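Local coordinates for protein 5'-tyrosyl-DNA phosphodiesterase (Caenorhabditis elegans, PDB 4FVA) that is a 5'-tyrosyl-DNA phosphodiesterase of the endonuclease/exonuclease/phosphatase family, with the two-sheet core of DNase I-like proteins and a bound magnesium ion, at residues A[165-170]-A[213-218]. Residues are numbered along the deposited sequence; the frame is centred on the assembly and turned at random.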
loop_
_atom_site.group_PDB
_atom_site.type_symbol
_atom_site.label_atom_id
_atom_site.label_comp_id
_atom_site.label_asym_id
_atom_site.label_seq_id
_atom_site.Cartn_x
_atom_site.Cartn_y
_atom_site.Cartn_z
ATOM N N ASP A 165 -0.130 -4.537 -1.040
ATOM C CA ASP A 165 -0.777 -5.815 -0.819
ATOM C C ASP A 165 0.246 -6.888 -1.104
ATOM O O ASP A 165 0.517 -7.187 -2.264
ATOM C CB ASP A 165 -1.986 -5.984 -1.735
ATOM C CG ASP A 165 -2.716 -7.302 -1.499
ATOM O OD1 ASP A 165 -2.211 -8.137 -0.712
ATOM O OD2 ASP A 165 -3.784 -7.511 -2.113
ATOM N N LEU A 166 0.866 -7.425 -0.056
ATOM C CA LEU A 166 1.936 -8.409 -0.246
ATOM C C LEU A 166 1.416 -9.862 -0.273
ATOM O O LEU A 166 2.182 -10.795 -0.550
ATOM C CB LEU A 166 3.035 -8.236 0.811
ATOM C CG LEU A 166 3.545 -6.805 1.017
ATOM C CD1 LEU A 166 4.745 -6.773 1.965
ATOM C CD2 LEU A 166 3.915 -6.187 -0.337
ATOM N N ASN A 167 0.131 -10.056 0.021
ATOM C CA ASN A 167 -0.470 -11.391 -0.066
ATOM C C ASN A 167 0.263 -12.450 0.743
ATOM O O ASN A 167 0.259 -13.634 0.378
ATOM C CB ASN A 167 -0.588 -11.840 -1.524
ATOM C CG ASN A 167 -1.892 -11.395 -2.159
ATOM O OD1 ASN A 167 -2.959 -11.542 -1.562
ATOM N ND2 ASN A 167 -1.808 -10.822 -3.357
ATOM N N LEU A 168 0.877 -12.022 1.843
ATOM C CA LEU A 168 1.762 -12.882 2.626
ATOM C C LEU A 168 1.040 -13.712 3.675
ATOM O O LEU A 168 0.066 -13.257 4.288
ATOM C CB LEU A 168 2.851 -12.050 3.330
ATOM C CG LEU A 168 4.012 -11.459 2.514
ATOM C CD1 LEU A 168 4.897 -10.521 3.368
ATOM C CD2 LEU A 168 4.854 -12.553 1.852
ATOM N N ARG A 169 1.509 -14.943 3.852
ATOM C CA ARG A 169 1.310 -15.658 5.106
ATOM C C ARG A 169 2.633 -15.445 5.856
ATOM O O ARG A 169 3.689 -15.389 5.223
ATOM C CB ARG A 169 1.047 -17.138 4.834
ATOM C CG ARG A 169 0.731 -17.462 3.363
ATOM C CD ARG A 169 -0.726 -17.196 2.985
ATOM N NE ARG A 169 -0.855 -16.451 1.729
ATOM C CZ ARG A 169 -1.870 -16.579 0.872
ATOM N NH1 ARG A 169 -2.850 -17.439 1.122
ATOM N NH2 ARG A 169 -1.903 -15.851 -0.246
ATOM N N ASP A 170 2.600 -15.295 7.180
ATOM C CA ASP A 170 3.825 -14.931 7.919
ATOM C C ASP A 170 5.049 -15.830 7.677
ATOM O O ASP A 170 6.187 -15.351 7.684
ATOM C CB ASP A 170 3.557 -14.796 9.419
ATOM C CG ASP A 170 3.217 -13.367 9.817
ATOM O OD1 ASP A 170 4.158 -12.545 9.907
ATOM O OD2 ASP A 170 2.025 -13.062 10.035
ATOM N N MET A 213 -6.277 -12.670 7.184
ATOM C CA MET A 213 -4.869 -12.552 6.821
ATOM C C MET A 213 -4.361 -11.129 6.968
ATOM O O MET A 213 -5.125 -10.165 6.876
ATOM C CB MET A 213 -4.634 -13.050 5.390
ATOM C CG MET A 213 -5.139 -14.467 5.151
ATOM S SD MET A 213 -4.167 -15.647 6.113
ATOM C CE MET A 213 -2.589 -15.581 5.272
ATOM N N ARG A 214 -3.064 -11.004 7.229
ATOM C CA ARG A 214 -2.419 -9.709 7.241
ATOM C C ARG A 214 -1.663 -9.549 5.939
ATOM O O ARG A 214 -0.429 -9.535 5.919
ATOM C CB ARG A 214 -1.491 -9.579 8.446
ATOM C CG ARG A 214 -0.932 -8.181 8.621
ATOM C CD ARG A 214 -0.418 -7.960 10.040
ATOM N NE ARG A 214 0.874 -8.600 10.287
ATOM C CZ ARG A 214 2.049 -8.027 10.035
ATOM N NH1 ARG A 214 2.096 -6.805 9.502
ATOM N NH2 ARG A 214 3.177 -8.673 10.304
ATOM N N PHE A 215 -2.428 -9.410 4.862
ATOM C CA PHE A 215 -1.908 -9.348 3.505
ATOM C C PHE A 215 -1.241 -8.007 3.231
ATOM O O PHE A 215 -0.285 -7.920 2.473
ATOM C CB PHE A 215 -3.052 -9.548 2.502
ATOM C CG PHE A 215 -3.486 -10.991 2.316
ATOM C CD1 PHE A 215 -2.624 -12.042 2.593
ATOM C CD2 PHE A 215 -4.768 -11.284 1.832
ATOM C CE1 PHE A 215 -3.031 -13.364 2.400
ATOM C CE2 PHE A 215 -5.184 -12.604 1.636
ATOM C CZ PHE A 215 -4.313 -13.642 1.922
ATOM N N ASP A 216 -1.783 -6.956 3.831
ATOM C CA ASP A 216 -1.333 -5.611 3.543
ATOM C C ASP A 216 -0.359 -5.138 4.613
ATOM O O ASP A 216 -0.676 -5.152 5.799
ATOM C CB ASP A 216 -2.554 -4.700 3.440
ATOM C CG ASP A 216 -3.581 -5.240 2.461
ATOM O OD1 ASP A 216 -3.391 -5.009 1.256
ATOM O OD2 ASP A 216 -4.554 -5.920 2.879
ATOM N N ARG A 217 0.835 -4.735 4.195
ATOM C CA ARG A 217 1.871 -4.373 5.158
ATOM C C ARG A 217 2.691 -3.190 4.683
ATOM O O ARG A 217 2.770 -2.910 3.484
ATOM C CB ARG A 217 2.809 -5.558 5.424
ATOM C CG ARG A 217 2.091 -6.845 5.843
ATOM C CD ARG A 217 3.075 -7.934 6.250
ATOM N NE ARG A 217 2.396 -9.220 6.470
ATOM C CZ ARG A 217 2.971 -10.292 7.011
ATOM N NH1 ARG A 217 4.243 -10.248 7.397
ATOM N NH2 ARG A 217 2.277 -11.409 7.168
ATOM N N LEU A 218 3.309 -2.508 5.639
ATOM C CA LEU A 218 4.207 -1.404 5.350
ATOM C C LEU A 218 5.488 -1.597 6.143
ATOM O O LEU A 218 5.449 -1.774 7.362
ATOM C CB LEU A 218 3.556 -0.075 5.744
ATOM C CG LEU A 218 2.706 0.541 4.634
ATOM C CD1 LEU A 218 1.875 1.721 5.159
ATOM C CD2 LEU A 218 3.612 0.964 3.460
HETATM O O HOH W 1 -0.885 -13.080 6.887
#
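Asp165 and Asp216 form an antiparallel non-hydrogen-bonded pair, beyond which Phe215 O accepts a hydrogen bond from Leu166 N (2.8 Å) and a weak one from Asn167 N as the 165-170 chain turns away. A water carries the backbone link further, donating to Leu168 O and accepting from Arg214 N. The Phe215 ring packs against 167-169: Asn167 OD1 sits over the centre of one face, Leu168 O approaches the edge at 3.4 Å from Phe215 CD1, and Phe215 CE1 lies over the rim of one face of the Arg169 guanidinium, the two planes 53° apart. Bends at chi2 and chi3 fold Arg169 back, letting its NH2 donate to Asn167 O (3.2 Å), while Met213 CE lies 3.4 Å from Arg169 CD. In the DNase I-like fold this is where strand 212-221 meets the loop leaving strand 159-163, the region of the family's Gly-Asp-Leu-Asn sequence; Asp165 OD2 bonds Asn20 ND2, and Asn167 ND2 bonds Leu127 O. Asp216 OD1 is 3.9 Å from Asp165 OD1; Thr196 and His247 bond Asp216 OD2, an Asp-His pair as in the active sites of DNase I-like enzymes. Arg217, extended from CG to NE, lays its guanidinium under Leu168 CB, 3.8 Å from the plane. Its NE donates almost straight to Arg214 O (2.9 Å, 172°), fixing the group's rotation, and Arg217 NH2 makes a salt bridge to OD2 of the poorly ordered Asp170 (3.3 Å).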